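Local coordinates for alginate lyase (Bacteroides ovatus, PDB 3NNB), which probably cleaves the polysaccharide alginate by beta-elimination, at residues 313-325 and 336-350. Numbering follows the deposited sequence. Where two conformers were deposited one is given.
Sequences ALKFLIPYIGKPQ and WDKKQEEACWILRRA
Trp-336, in the first turn of helix 336-350, packs its indole against Gln-325 at one end of an antiparallel helical hairpin in a mostly alpha-helical alginate lyase, consistent with the (alpha/alpha) toroid of helical hairpins of this family. The N-to-C directions of helices 313-317 and 336-350 differ by 143°, antiparallel but clearly splayed. The Trp-336 chi1 of -178° sets CG opposite the backbone N and turns the indole toward the loop; Gln-325 CB sits over its six-membered ring in a CH-pi contact, 3.6 Å from the centroid. The extended glutamine continues across the ring with its amide only 14° from parallel to it, and its NE2 is held by Gln-332 O. At the indole's edge a water accepts from Trp-336 NE1 and donates to Lys-323 O, tying the polar rim of a greasy ring to the loop backbone.

One turn on, Gln-340 lays its CG against the opposite indole face. Its chain bends at chi2 and presents the amide to the type II turn of Tyr-320 to Lys-323. Gln-340 NE2 donates to Tyr-320 O at 3.0 Å, while Gln-340 OE1 accepts an almost straight bond from Gly-322 N at 2.8 Å. An amide, donor and acceptor in one group, suits this double grip, and the positive phi of Gly-322 suits glycine.

Ala-343 is small enough for Ile-321 to close down on its CB, and Cys-344 SG receives the CG2 branch of the same isoleucine. Ile-346 and Leu-347 then carry the apolar seam: Ile-346 CG2 meets Leu-314 CD2 at 3.5 Å, and Leu-347 splits its methyls, CD1 meeting Ile-321 CD1 tip to tip and CD2 lying against Ile-318. Helix 274-293 also packs on Leu-314, and helix 359-366 on Leu-347. At Ala-350 the short side chain admits the other leucine branch, Leu-314 CD1 resting 3.6 Å from Ala-350 CB.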
# COMPACT_ATOMS: atom_id res chain seq x y z
N ALA A 313 -11.94 11.18 12.21
CA ALA A 313 -11.72 9.74 12.09
C ALA A 313 -10.67 9.25 13.12
O ALA A 313 -10.78 8.16 13.67
CB ALA A 313 -11.34 9.37 10.63
N LEU A 314 -9.61 10.04 13.32
CA LEU A 314 -8.60 9.75 14.32
C LEU A 314 -9.14 9.81 15.73
O LEU A 314 -8.82 8.94 16.57
CB LEU A 314 -7.43 10.75 14.19
CG LEU A 314 -6.54 10.57 12.95
CD1 LEU A 314 -5.70 11.85 12.75
CD2 LEU A 314 -5.59 9.35 13.06
N LYS A 315 -9.96 10.82 16.02
CA LYS A 315 -10.53 10.98 17.35
C LYS A 315 -11.49 9.84 17.72
O LYS A 315 -11.61 9.50 18.90
CB LYS A 315 -11.23 12.35 17.46
CG LYS A 315 -10.34 13.57 17.64
CD LYS A 315 -11.21 14.81 17.72
CE LYS A 315 -10.44 16.13 17.76
NZ LYS A 315 -11.35 17.30 17.44
N PHE A 316 -12.16 9.23 16.74
CA PHE A 316 -12.97 8.01 16.99
C PHE A 316 -12.04 6.88 17.46
O PHE A 316 -12.37 6.10 18.37
CB PHE A 316 -13.74 7.58 15.72
CG PHE A 316 -14.21 6.15 15.79
CD1 PHE A 316 -15.34 5.83 16.50
CD2 PHE A 316 -13.44 5.14 15.20
CE1 PHE A 316 -15.75 4.53 16.58
CE2 PHE A 316 -13.85 3.81 15.29
CZ PHE A 316 -14.98 3.50 16.00
N LEU A 317 -10.89 6.75 16.80
CA LEU A 317 -10.00 5.63 17.07
C LEU A 317 -9.25 5.70 18.39
O LEU A 317 -9.06 4.69 19.06
CB LEU A 317 -8.97 5.49 15.94
CG LEU A 317 -7.88 4.42 16.09
CD1 LEU A 317 -8.50 2.99 16.10
CD2 LEU A 317 -6.86 4.57 14.96
N ILE A 318 -8.79 6.90 18.73
CA ILE A 318 -7.83 7.08 19.83
C ILE A 318 -8.25 6.43 21.16
O ILE A 318 -7.44 5.78 21.79
CB ILE A 318 -7.48 8.59 20.01
CG1 ILE A 318 -6.51 8.97 18.91
CG2 ILE A 318 -6.88 8.86 21.44
CD1 ILE A 318 -6.36 10.47 18.63
N PRO A 319 -9.52 6.59 21.59
CA PRO A 319 -9.86 6.03 22.92
C PRO A 319 -9.68 4.54 23.05
O PRO A 319 -9.57 4.01 24.17
CB PRO A 319 -11.32 6.43 23.10
CG PRO A 319 -11.48 7.66 22.23
CD PRO A 319 -10.61 7.41 21.04
N TYR A 320 -9.66 3.84 21.91
CA TYR A 320 -9.52 2.41 21.93
C TYR A 320 -8.08 1.95 21.98
O TYR A 320 -7.82 0.79 22.22
CB TYR A 320 -10.23 1.79 20.73
CG TYR A 320 -11.72 2.03 20.75
CD1 TYR A 320 -12.55 1.34 21.64
CD2 TYR A 320 -12.31 2.92 19.85
CE1 TYR A 320 -13.92 1.56 21.66
CE2 TYR A 320 -13.66 3.14 19.85
CZ TYR A 320 -14.47 2.46 20.75
OH TYR A 320 -15.80 2.69 20.69
N ILE A 321 -7.15 2.88 21.77
CA ILE A 321 -5.75 2.52 21.78
C ILE A 321 -5.32 2.33 23.21
O ILE A 321 -5.52 3.22 24.06
CB ILE A 321 -4.86 3.56 21.06
CG1 ILE A 321 -5.28 3.71 19.60
CG2 ILE A 321 -3.39 3.14 21.15
CD1 ILE A 321 -4.53 4.82 18.83
N GLY A 322 -4.81 1.15 23.51
CA GLY A 322 -4.44 0.80 24.88
C GLY A 322 -5.56 0.28 25.77
O GLY A 322 -5.32 -0.03 26.94
N LYS A 323 -6.77 0.16 25.22
CA LYS A 323 -7.93 -0.37 25.94
C LYS A 323 -8.16 -1.80 25.49
O LYS A 323 -7.88 -2.12 24.34
CB LYS A 323 -9.14 0.47 25.56
CG LYS A 323 -10.21 0.60 26.57
CD LYS A 323 -11.26 1.61 26.15
CE LYS A 323 -11.03 2.99 26.77
NZ LYS A 323 -12.23 3.82 26.65
N PRO A 324 -8.64 -2.68 26.38
CA PRO A 324 -8.81 -4.07 25.96
C PRO A 324 -9.87 -4.27 24.90
O PRO A 324 -10.80 -3.44 24.75
CB PRO A 324 -9.23 -4.80 27.24
CG PRO A 324 -9.19 -3.83 28.30
CD PRO A 324 -8.94 -2.47 27.81
N GLN A 325 -9.80 -5.41 24.21
CA GLN A 325 -10.76 -5.72 23.14
C GLN A 325 -12.20 -5.75 23.63
O GLN A 325 -13.12 -5.47 22.89
CB GLN A 325 -10.39 -7.01 22.39
CG GLN A 325 -11.39 -7.29 21.29
CD GLN A 325 -10.95 -8.28 20.22
OE1 GLN A 325 -9.88 -8.87 20.32
NE2 GLN A 325 -11.82 -8.49 19.22
N TRP A 336 -5.48 -8.55 17.01
CA TRP A 336 -5.73 -7.44 17.94
C TRP A 336 -4.46 -6.70 18.32
O TRP A 336 -4.37 -5.51 18.16
CB TRP A 336 -6.47 -7.93 19.20
CG TRP A 336 -6.74 -6.81 20.12
CD1 TRP A 336 -6.02 -6.47 21.23
CD2 TRP A 336 -7.77 -5.82 19.99
NE1 TRP A 336 -6.52 -5.32 21.80
CE2 TRP A 336 -7.62 -4.93 21.07
CE3 TRP A 336 -8.83 -5.63 19.11
CZ2 TRP A 336 -8.47 -3.85 21.26
CZ3 TRP A 336 -9.66 -4.54 19.29
CH2 TRP A 336 -9.47 -3.66 20.38
N ASP A 337 -3.46 -7.41 18.87
CA ASP A 337 -2.23 -6.74 19.29
C ASP A 337 -1.50 -6.09 18.14
O ASP A 337 -0.99 -4.95 18.24
CB ASP A 337 -1.31 -7.74 20.00
CG ASP A 337 -1.83 -8.20 21.32
OD1 ASP A 337 -2.74 -7.60 21.89
OD2 ASP A 337 -1.27 -9.18 21.82
N LYS A 338 -1.42 -6.78 17.00
CA LYS A 338 -0.81 -6.20 15.80
C LYS A 338 -1.45 -4.86 15.40
O LYS A 338 -0.74 -3.92 15.06
CB LYS A 338 -0.86 -7.20 14.65
CG LYS A 338 -0.31 -6.77 13.36
CD LYS A 338 -0.61 -7.86 12.27
CE LYS A 338 -0.22 -7.38 10.89
NZ LYS A 338 -0.85 -8.19 9.81
N LYS A 339 -2.79 -4.82 15.38
CA LYS A 339 -3.53 -3.57 15.02
C LYS A 339 -3.45 -2.49 16.07
O LYS A 339 -3.34 -1.32 15.70
CB LYS A 339 -4.96 -3.88 14.63
CG LYS A 339 -5.06 -4.77 13.38
CD LYS A 339 -4.26 -4.25 12.19
CE LYS A 339 -4.30 -5.26 11.05
NZ LYS A 339 -3.42 -4.80 9.91
N GLN A 340 -3.42 -2.86 17.38
CA GLN A 340 -3.09 -1.87 18.41
C GLN A 340 -1.73 -1.19 18.12
O GLN A 340 -1.63 0.02 18.18
CB GLN A 340 -3.08 -2.53 19.79
CG GLN A 340 -4.49 -2.81 20.31
CD GLN A 340 -5.15 -1.55 20.85
OE1 GLN A 340 -4.46 -0.70 21.42
NE2 GLN A 340 -6.47 -1.43 20.69
N GLU A 341 -0.70 -1.99 17.81
CA GLU A 341 0.59 -1.43 17.48
C GLU A 341 0.52 -0.53 16.24
O GLU A 341 1.03 0.59 16.25
CB GLU A 341 1.62 -2.54 17.27
CG GLU A 341 2.98 -1.97 16.93
CD GLU A 341 4.06 -3.03 16.73
OE1 GLU A 341 3.69 -4.18 16.45
OE2 GLU A 341 5.27 -2.70 16.83
N GLU A 342 -0.14 -0.98 15.19
CA GLU A 342 -0.33 -0.17 13.98
C GLU A 342 -1.01 1.16 14.27
O GLU A 342 -0.63 2.19 13.71
CB GLU A 342 -1.11 -0.94 12.93
CG GLU A 342 -0.32 -2.07 12.32
CD GLU A 342 -1.05 -2.73 11.09
OE1 GLU A 342 -1.78 -2.03 10.38
OE2 GLU A 342 -0.90 -3.95 10.88
N ALA A 343 -2.02 1.14 15.14
CA ALA A 343 -2.70 2.37 15.54
C ALA A 343 -1.73 3.41 16.12
O ALA A 343 -1.87 4.59 15.89
CB ALA A 343 -3.82 2.05 16.53
N CYS A 344 -0.76 2.95 16.94
CA CYS A 344 0.23 3.83 17.52
C CYS A 344 1.10 4.52 16.44
O CYS A 344 1.57 5.67 16.64
CB CYS A 344 1.13 3.03 18.47
SG CYS A 344 0.28 2.45 19.96
N TRP A 345 1.33 3.81 15.32
CA TRP A 345 2.06 4.39 14.20
C TRP A 345 1.18 5.26 13.30
O TRP A 345 1.67 6.22 12.72
CB TRP A 345 2.82 3.31 13.43
CG TRP A 345 3.95 2.85 14.26
CD1 TRP A 345 3.98 1.79 15.09
CD2 TRP A 345 5.23 3.51 14.40
NE1 TRP A 345 5.19 1.75 15.75
CE2 TRP A 345 5.98 2.77 15.31
CE3 TRP A 345 5.80 4.64 13.81
CZ2 TRP A 345 7.28 3.14 15.67
CZ3 TRP A 345 7.08 5.00 14.18
CH2 TRP A 345 7.80 4.26 15.11
N ILE A 346 -0.13 4.99 13.23
CA ILE A 346 -1.04 5.98 12.67
C ILE A 346 -0.87 7.32 13.40
O ILE A 346 -0.86 8.38 12.76
CB ILE A 346 -2.52 5.46 12.71
CG1 ILE A 346 -2.72 4.28 11.74
CG2 ILE A 346 -3.55 6.57 12.43
CD1 ILE A 346 -2.56 4.60 10.21
N LEU A 347 -0.78 7.27 14.74
CA LEU A 347 -0.65 8.48 15.54
C LEU A 347 0.67 9.23 15.29
O LEU A 347 0.67 10.44 15.16
CB LEU A 347 -0.83 8.18 17.02
CG LEU A 347 -2.24 7.77 17.42
CD1 LEU A 347 -2.27 7.65 18.93
CD2 LEU A 347 -3.31 8.75 16.94
N ARG A 348 1.77 8.49 15.16
CA ARG A 348 3.05 9.10 14.71
C ARG A 348 2.90 9.84 13.40
O ARG A 348 3.32 10.99 13.26
CB ARG A 348 4.08 7.99 14.54
CG ARG A 348 5.40 8.38 13.88
CD ARG A 348 6.25 9.39 14.67
NE ARG A 348 6.71 8.88 15.95
CZ ARG A 348 7.85 8.21 16.18
NH1 ARG A 348 8.71 7.91 15.22
NH2 ARG A 348 8.12 7.82 17.41
N ARG A 349 2.26 9.20 12.43
CA ARG A 349 2.12 9.78 11.11
C ARG A 349 1.23 11.01 11.14
O ARG A 349 1.53 12.02 10.49
CB ARG A 349 1.61 8.71 10.15
CG ARG A 349 2.61 7.57 10.01
CD ARG A 349 1.99 6.33 9.42
NE ARG A 349 1.53 6.55 8.06
CZ ARG A 349 0.84 5.63 7.35
NH1 ARG A 349 0.56 4.40 7.83
NH2 ARG A 349 0.49 5.95 6.13
N ALA A 350 0.13 10.93 11.87
CA ALA A 350 -0.80 12.08 12.00
C ALA A 350 -0.12 13.29 12.66
O ALA A 350 -0.42 14.45 12.33
CB ALA A 350 -2.07 11.67 12.81
O HOH W 1 -5.49 -3.53 23.92